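Local coordinates for protein 3-oxo-glucose-6-phosphate:glutamate aminotransferase (Bacillus subtilis subsp. subtilis, PDB 4K2M) that catalyses the reversible, pyridoxal phosphate-dependent transamination of 3-dehydro-glucose 6-phosphate with glutamate to give kanosamine 6-phosphate, a step toward an antibiotic, at residues R76-N80 / D81-D85; I133-A137 / L138-P142; D298-Q301 / A302-L306. All blocks are in the same frame, centred on the assembly; numbering follows the deposited sequence.

In the fold
From the N terminus, contact 1 (76-85) comes first, where a loop turns into helix 80-93. Contact 2 (133-142) follows at the other end of a helix, where 127-137 stops and the chain heads for strand 145-148 of the large mixed sheet. Contact 3 (298-306) starts helix 299-308. Each is a local turn of unbroken chain; they stand in series, and none encloses or crosses another. Contacts 1 and 3 lie about 15 Å apart between centres. I304 packs on helix 80-93, E82 bridges to R308, and both contacts touch the second subunit. Contact 2, about 37 Å from contact 1 between centres, belongs to the helix layer against the sheet.

Contact 1: R76-N80 / D81-D85; sequences RLITN and DEVED
T79 and E82 close a capping box over the first turn of helix 80-93. T79 is the N-cap: with chi1 at 65°, OG1 sits between its own backbone N and carbonyl carbon and takes the N-H of E82, with E82 N 3.2 Å from T79 OG1. The E82 side chain completes the box by folding back on T79. Its CB lies 3.8 Å from CG1 of I78 and also borders the T79 carbonyl oxygen; CG passes OG1 of T79 at 3.4 Å; beyond it the chain runs extended, and CD carries OE1 back to the T79 backbone. There OE1 accepts from T79 N at 2.9 Å, a nearly straight bond (166° at the hydrogen) that arrives from above the carboxylate plane. OG1 of T79 is also 3.1 Å from OE1. The other oxygen, OE2, forms a salt bridge with R308, so one carboxylate oxygen serves the cap and the other R308 of helix 299-308. Behind the box, T79 O receives V83 N and N80 O receives E84 N, the first backbone bonds of the helix. I78 CD1 meets CG2 of V83 at 3.8 Å, their side chains crossing at about a right angle. Both I78 and V83 also pack on L94 of the second subunit, while I78 rests on R308 and D85 on E307, which places this helix start between helix 299-308 and the dimer interface.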
loop_
_atom_site.group_PDB
_atom_site.type_symbol
_atom_site.label_atom_id
_atom_site.label_comp_id
_atom_site.label_asym_id
_atom_site.label_seq_id
_atom_site.Cartn_x
_atom_site.Cartn_y
_atom_site.Cartn_z
ATOM N N ARG A 76 -17.852 13.740 -3.422
ATOM C CA ARG A 76 -19.125 13.426 -2.800
ATOM C C ARG A 76 -19.199 12.008 -2.248
ATOM O O ARG A 76 -20.193 11.630 -1.628
ATOM C CB ARG A 76 -20.272 13.722 -3.775
ATOM C CG ARG A 76 -20.434 15.221 -4.020
ATOM C CD ARG A 76 -21.441 15.502 -5.126
ATOM N NE ARG A 76 -22.775 14.973 -4.835
ATOM C CZ ARG A 76 -23.736 14.885 -5.750
ATOM N NH1 ARG A 76 -23.494 15.292 -6.997
ATOM N NH2 ARG A 76 -24.918 14.371 -5.426
ATOM N N LEU A 77 -18.143 11.227 -2.446
ATOM C CA LEU A 77 -18.110 9.884 -1.883
ATOM C C LEU A 77 -17.727 9.906 -0.405
ATOM O O LEU A 77 -17.778 8.881 0.274
ATOM C CB LEU A 77 -17.152 8.980 -2.663
ATOM C CG LEU A 77 -17.618 8.615 -4.065
ATOM C CD1 LEU A 77 -16.584 7.738 -4.765
ATOM C CD2 LEU A 77 -18.954 7.901 -3.985
ATOM N N ILE A 78 -17.337 11.070 0.098
ATOM C CA ILE A 78 -17.029 11.175 1.513
ATOM C C ILE A 78 -17.813 12.367 2.052
ATOM O O ILE A 78 -17.744 13.450 1.487
ATOM C CB ILE A 78 -15.502 11.278 1.773
ATOM C CG1 ILE A 78 -15.206 11.248 3.276
ATOM C CG2 ILE A 78 -14.893 12.524 1.119
ATOM C CD1 ILE A 78 -13.709 11.396 3.617
ATOM N N THR A 79 -18.597 12.153 3.106
ATOM C CA THR A 79 -19.490 13.208 3.619
ATOM C C THR A 79 -18.786 14.105 4.613
ATOM O O THR A 79 -17.708 13.758 5.112
ATOM C CB THR A 79 -20.738 12.608 4.293
ATOM O OG1 THR A 79 -20.342 11.879 5.466
ATOM C CG2 THR A 79 -21.453 11.667 3.330
ATOM N N ASN A 80 -19.381 15.260 4.913
ATOM C CA ASN A 80 -18.781 16.144 5.900
ATOM C C ASN A 80 -18.676 15.456 7.260
ATOM O O ASN A 80 -17.703 15.648 7.990
ATOM C CB ASN A 80 -19.569 17.460 6.022
ATOM C CG ASN A 80 -19.414 18.359 4.805
ATOM O OD1 ASN A 80 -18.465 18.226 4.032
ATOM N ND2 ASN A 80 -20.352 19.294 4.636
ATOM N N ASP A 81 -19.679 14.657 7.613
ATOM C CA ASP A 81 -19.649 13.956 8.896
ATOM C C ASP A 81 -18.493 12.948 8.969
ATOM O O ASP A 81 -17.846 12.789 10.009
ATOM C CB ASP A 81 -20.989 13.278 9.194
ATOM C CG ASP A 81 -22.058 14.268 9.673
ATOM O OD1 ASP A 81 -21.729 15.457 9.901
ATOM O OD2 ASP A 81 -23.224 13.842 9.829
ATOM N N GLU A 82 -18.221 12.279 7.859
ATOM C CA GLU A 82 -17.093 11.348 7.834
ATOM C C GLU A 82 -15.790 12.101 8.024
ATOM O O GLU A 82 -14.919 11.666 8.789
ATOM C CB GLU A 82 -17.066 10.560 6.521
ATOM C CG GLU A 82 -18.157 9.510 6.411
ATOM C CD GLU A 82 -18.204 8.881 5.035
ATOM O OE1 GLU A 82 -18.888 9.443 4.152
ATOM O OE2 GLU A 82 -17.564 7.825 4.847
ATOM N N VAL A 83 -15.657 13.240 7.348
ATOM C CA VAL A 83 -14.431 14.029 7.432
ATOM C C VAL A 83 -14.197 14.444 8.874
ATOM O O VAL A 83 -13.073 14.369 9.378
ATOM C CB VAL A 83 -14.458 15.258 6.500
ATOM C CG1 VAL A 83 -13.273 16.181 6.778
ATOM C CG2 VAL A 83 -14.420 14.810 5.040
ATOM N N GLU A 84 -15.266 14.858 9.549
ATOM C CA GLU A 84 -15.161 15.239 10.953
ATOM C C GLU A 84 -14.723 14.061 11.833
ATOM O O GLU A 84 -13.809 14.206 12.657
ATOM C CB GLU A 84 -16.492 15.834 11.444
ATOM C CG GLU A 84 -16.490 16.232 12.911
ATOM C CD GLU A 84 -17.704 17.074 13.282
ATOM O OE1 GLU A 84 -18.540 17.335 12.391
ATOM O OE2 GLU A 84 -17.815 17.481 14.459
ATOM N N ASP A 85 -15.353 12.899 11.648
ATOM C CA ASP A 85 -14.985 11.693 12.387
ATOM C C ASP A 85 -13.525 11.323 12.152
ATOM O O ASP A 85 -12.828 10.908 13.078
ATOM C CB ASP A 85 -15.854 10.501 11.972
ATOM C CG ASP A 85 -17.285 10.611 12.470
ATOM O OD1 ASP A 85 -17.547 11.449 13.358
ATOM O OD2 ASP A 85 -18.142 9.845 11.980
#

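Contact 2: I133-A137 / L138-P142; sequences IGLLA and LGLNP
L135 and L140 meet across the end of helix 127-137, where three backbone N-H groups of the chain turning away find carbonyls in the last turn. L138 N donates to G134 O at 2.9 Å, the last bond of regular helical spacing. L140 N reaches five residues back to L135 O at 3.0 Å, and G139 N bonds to L136 O at 2.9 Å, coming from well above that carbonyl's plane (66° out of it). L136 O has a further neighbour: a water lies 2.7 Å from L136 O and 2.9 Å from L140 O, within bonding range of both carbonyls, between the helix end and the departing loop. G139 makes the reversal with a positive phi of 98°. Over these bonds L140 CB sits against L135 O at 3.3 Å. Its CG is anti to the backbone N (chi1 -176°), and CD1 lies 4.2 Å from CD2 of L135; the two leucines lie side by side and point the same way, both against F194 and S163. The paired bonds around a glycine of positive phi are those of a Schellman motif, here ending a helix that packs on the sheet of an aspartate aminotransferase-type fold.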
loop_
_atom_site.group_PDB
_atom_site.type_symbol
_atom_site.label_atom_id
_atom_site.label_comp_id
_atom_site.label_asym_id
_atom_site.label_seq_id
_atom_site.Cartn_x
_atom_site.Cartn_y
_atom_site.Cartn_z
ATOM N N ILE A 133 -2.021 -12.617 -2.577
ATOM C CA ILE A 133 -1.639 -13.358 -1.389
ATOM C C ILE A 133 -2.517 -14.597 -1.189
ATOM O O ILE A 133 -2.010 -15.682 -0.863
ATOM C CB ILE A 133 -1.686 -12.440 -0.159
ATOM C CG1 ILE A 133 -0.522 -11.447 -0.241
ATOM C CG2 ILE A 133 -1.552 -13.240 1.115
ATOM C CD1 ILE A 133 -0.730 -10.218 0.657
ATOM N N GLY A 134 -3.822 -14.455 -1.402
ATOM C CA GLY A 134 -4.719 -15.587 -1.219
ATOM C C GLY A 134 -4.363 -16.745 -2.144
ATOM O O GLY A 134 -4.343 -17.904 -1.735
ATOM N N LEU A 135 -4.078 -16.434 -3.405
ATOM C CA LEU A 135 -3.664 -17.469 -4.359
ATOM C C LEU A 135 -2.402 -18.182 -3.889
ATOM O O LEU A 135 -2.320 -19.415 -3.885
ATOM C CB LEU A 135 -3.450 -16.865 -5.752
ATOM C CG LEU A 135 -4.722 -16.490 -6.519
ATOM C CD1 LEU A 135 -4.408 -15.604 -7.725
ATOM C CD2 LEU A 135 -5.428 -17.747 -6.971
ATOM N N LEU A 136 -1.403 -17.405 -3.493
ATOM C CA LEU A 136 -0.159 -18.001 -3.029
ATOM C C LEU A 136 -0.352 -18.813 -1.749
ATOM O O LEU A 136 0.211 -19.907 -1.610
ATOM C CB LEU A 136 0.909 -16.914 -2.834
ATOM C CG LEU A 136 1.348 -16.218 -4.118
ATOM C CD1 LEU A 136 2.169 -14.972 -3.812
ATOM C CD2 LEU A 136 2.176 -17.163 -5.010
ATOM N N ALA A 137 -1.130 -18.283 -0.808
ATOM C CA ALA A 137 -1.402 -18.988 0.445
ATOM C C ALA A 137 -2.118 -20.308 0.198
ATOM O O ALA A 137 -1.902 -21.278 0.920
ATOM C CB ALA A 137 -2.205 -18.103 1.428
ATOM N N LEU A 138 -2.969 -20.333 -0.823
ATOM C CA LEU A 138 -3.692 -21.543 -1.212
ATOM C C LEU A 138 -2.796 -22.532 -1.957
ATOM O O LEU A 138 -3.234 -23.618 -2.324
ATOM C CB LEU A 138 -4.884 -21.181 -2.096
ATOM C CG LEU A 138 -6.154 -20.697 -1.396
ATOM C CD1 LEU A 138 -7.114 -20.067 -2.415
ATOM C CD2 LEU A 138 -6.841 -21.866 -0.696
ATOM N N GLY A 139 -1.544 -22.157 -2.185
ATOM C CA GLY A 139 -0.578 -23.078 -2.769
ATOM C C GLY A 139 -0.366 -22.938 -4.261
ATOM O O GLY A 139 0.131 -23.875 -4.897
ATOM N N LEU A 140 -0.731 -21.789 -4.832
ATOM C CA LEU A 140 -0.523 -21.593 -6.272
ATOM C C LEU A 140 0.947 -21.707 -6.643
ATOM O O LEU A 140 1.795 -21.024 -6.065
ATOM C CB LEU A 140 -1.050 -20.234 -6.767
ATOM C CG LEU A 140 -0.909 -20.079 -8.295
ATOM C CD1 LEU A 140 -2.130 -19.421 -8.918
ATOM C CD2 LEU A 140 0.361 -19.310 -8.705
ATOM N N ASN A 141 1.232 -22.553 -7.629
ATOM C CA ASN A 141 2.572 -22.680 -8.203
ATOM C C ASN A 141 2.572 -22.146 -9.628
ATOM O O ASN A 141 1.535 -22.159 -10.283
ATOM C CB ASN A 141 2.984 -24.148 -8.211
ATOM C CG ASN A 141 3.082 -24.724 -6.819
ATOM O OD1 ASN A 141 3.683 -24.117 -5.927
ATOM N ND2 ASN A 141 2.478 -25.887 -6.615
ATOM N N PRO A 142 3.733 -21.675 -10.122
ATOM C CA PRO A 142 3.752 -21.110 -11.476
ATOM C C PRO A 142 3.213 -22.108 -12.491
ATOM O O PRO A 142 3.535 -23.303 -12.419
ATOM C CB PRO A 142 5.243 -20.856 -11.722
ATOM C CG PRO A 142 5.790 -20.605 -10.359
ATOM C CD PRO A 142 5.048 -21.564 -9.463
HETATM O O HOH W 1 2.234 -20.845 -3.203
#

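Contact 3: D298-Q301 / A302-L306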
loop_
_atom_site.group_PDB
_atom_site.type_symbol
_atom_site.label_atom_id
_atom_site.label_comp_id
_atom_site.label_asym_id
_atom_site.label_seq_id
_atom_site.Cartn_x
_atom_site.Cartn_y
_atom_site.Cartn_z
ATOM N N ASP A 298 -2.241 -0.516 6.516
ATOM C CA ASP A 298 -1.657 0.412 7.476
ATOM C C ASP A 298 -2.595 0.655 8.658
ATOM O O ASP A 298 -3.811 0.770 8.479
ATOM C CB ASP A 298 -1.381 1.754 6.796
ATOM C CG ASP A 298 -0.184 1.695 5.862
ATOM O OD1 ASP A 298 0.663 0.805 6.068
ATOM O OD2 ASP A 298 -0.114 2.529 4.934
ATOM N N ASN A 299 -2.016 0.749 9.855
ATOM C CA ASN A 299 -2.750 1.082 11.076
ATOM C C ASN A 299 -3.549 2.369 10.921
ATOM O O ASN A 299 -4.685 2.474 11.398
ATOM C CB ASN A 299 -1.756 1.208 12.245
ATOM C CG ASN A 299 -2.443 1.397 13.591
ATOM O OD1 ASN A 299 -3.188 0.524 14.046
ATOM N ND2 ASN A 299 -2.157 2.514 14.256
ATOM N N LEU A 300 -2.957 3.365 10.264
ATOM C CA LEU A 300 -3.657 4.636 10.072
ATOM C C LEU A 300 -4.945 4.407 9.289
ATOM O O LEU A 300 -6.005 4.934 9.648
ATOM C CB LEU A 300 -2.764 5.668 9.371
ATOM C CG LEU A 300 -3.416 7.050 9.208
ATOM C CD1 LEU A 300 -2.651 8.093 9.991
ATOM C CD2 LEU A 300 -3.494 7.467 7.739
ATOM N N GLN A 301 -4.875 3.587 8.243
ATOM C CA GLN A 301 -6.064 3.324 7.435
ATOM C C GLN A 301 -7.090 2.481 8.178
ATOM O O GLN A 301 -8.295 2.635 7.963
ATOM C CB GLN A 301 -5.709 2.637 6.104
ATOM C CG GLN A 301 -4.915 3.503 5.128
ATOM C CD GLN A 301 -5.604 4.823 4.765
ATOM O OE1 GLN A 301 -6.830 4.949 4.824
ATOM N NE2 GLN A 301 -4.801 5.817 4.391
ATOM N N ALA A 302 -6.626 1.572 9.026
ATOM C CA ALA A 302 -7.553 0.780 9.846
ATOM C C ALA A 302 -8.308 1.687 10.817
ATOM O O ALA A 302 -9.502 1.492 11.062
ATOM C CB ALA A 302 -6.812 -0.350 10.587
ATOM N N ALA A 303 -7.632 2.693 11.367
ATOM C CA ALA A 303 -8.320 3.639 12.245
ATOM C C ALA A 303 -9.383 4.400 11.462
ATOM O O ALA A 303 -10.487 4.636 11.953
ATOM C CB ALA A 303 -7.322 4.625 12.882
ATOM N N ILE A 304 -9.046 4.794 10.241
ATOM C CA ILE A 304 -9.996 5.511 9.393
ATOM C C ILE A 304 -11.154 4.575 9.027
ATOM O O ILE A 304 -12.321 4.983 8.997
ATOM C CB ILE A 304 -9.305 6.020 8.113
ATOM C CG1 ILE A 304 -8.431 7.231 8.444
ATOM C CG2 ILE A 304 -10.337 6.426 7.048
ATOM C CD1 ILE A 304 -7.575 7.695 7.269
ATOM N N GLY A 305 -10.821 3.320 8.743
ATOM C CA GLY A 305 -11.820 2.326 8.383
ATOM C C GLY A 305 -12.833 2.104 9.484
ATOM O O GLY A 305 -14.028 1.904 9.218
ATOM N N LEU A 306 -12.367 2.157 10.730
ATOM C CA LEU A 306 -13.260 1.942 11.858
ATOM C C LEU A 306 -14.246 3.100 11.969
ATOM O O LEU A 306 -15.319 2.949 12.550
ATOM C CB LEU A 306 -12.464 1.759 13.150
ATOM C CG LEU A 306 -11.767 0.403 13.200
ATOM C CD1 LEU A 306 -10.675 0.357 14.257
ATOM C CD2 LEU A 306 -12.797 -0.709 13.450
#
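The N-terminal part of helix 299-308 begins here, beside the substrate-binding T100 and at the dimer interface. D298 is the N-cap residue. Its carbonyl O accepts A302 N at 3.0 Å in the carbonyl plane; N299 O and L300 O then take the N-H groups of A303 and I304, and G305 N is 2.7 Å from Q301 O, which accepts its proton. No capping bond comes from the D298 carboxylate: it turns away and OD1 pairs with K256 of the second subunit. I304 CB lies 3.5 Å from Q301 O, and I304 CG1 is 3.6 Å from L300 O. With CG1 anti to the carbonyl carbon (chi1 -75°) and chi2 extended, I304 CD1 comes 4.1 Å from L300 CD2 and 3.8 Å from Q301 OE1. Q301 bends at chi2 (-57°) and runs beside I304, both pointing the same way; its OE1 is held by the backbone N of C254. L300 and I304 pack on L90 of helix 80-93, A302 and A303 on F108 and Y104 of helix 103-116, and L300 also on Q301 of the second subunit. The whole is a plain alpha-helical start, buried between two helices and the partner subunit in this homodimeric aminotransferase.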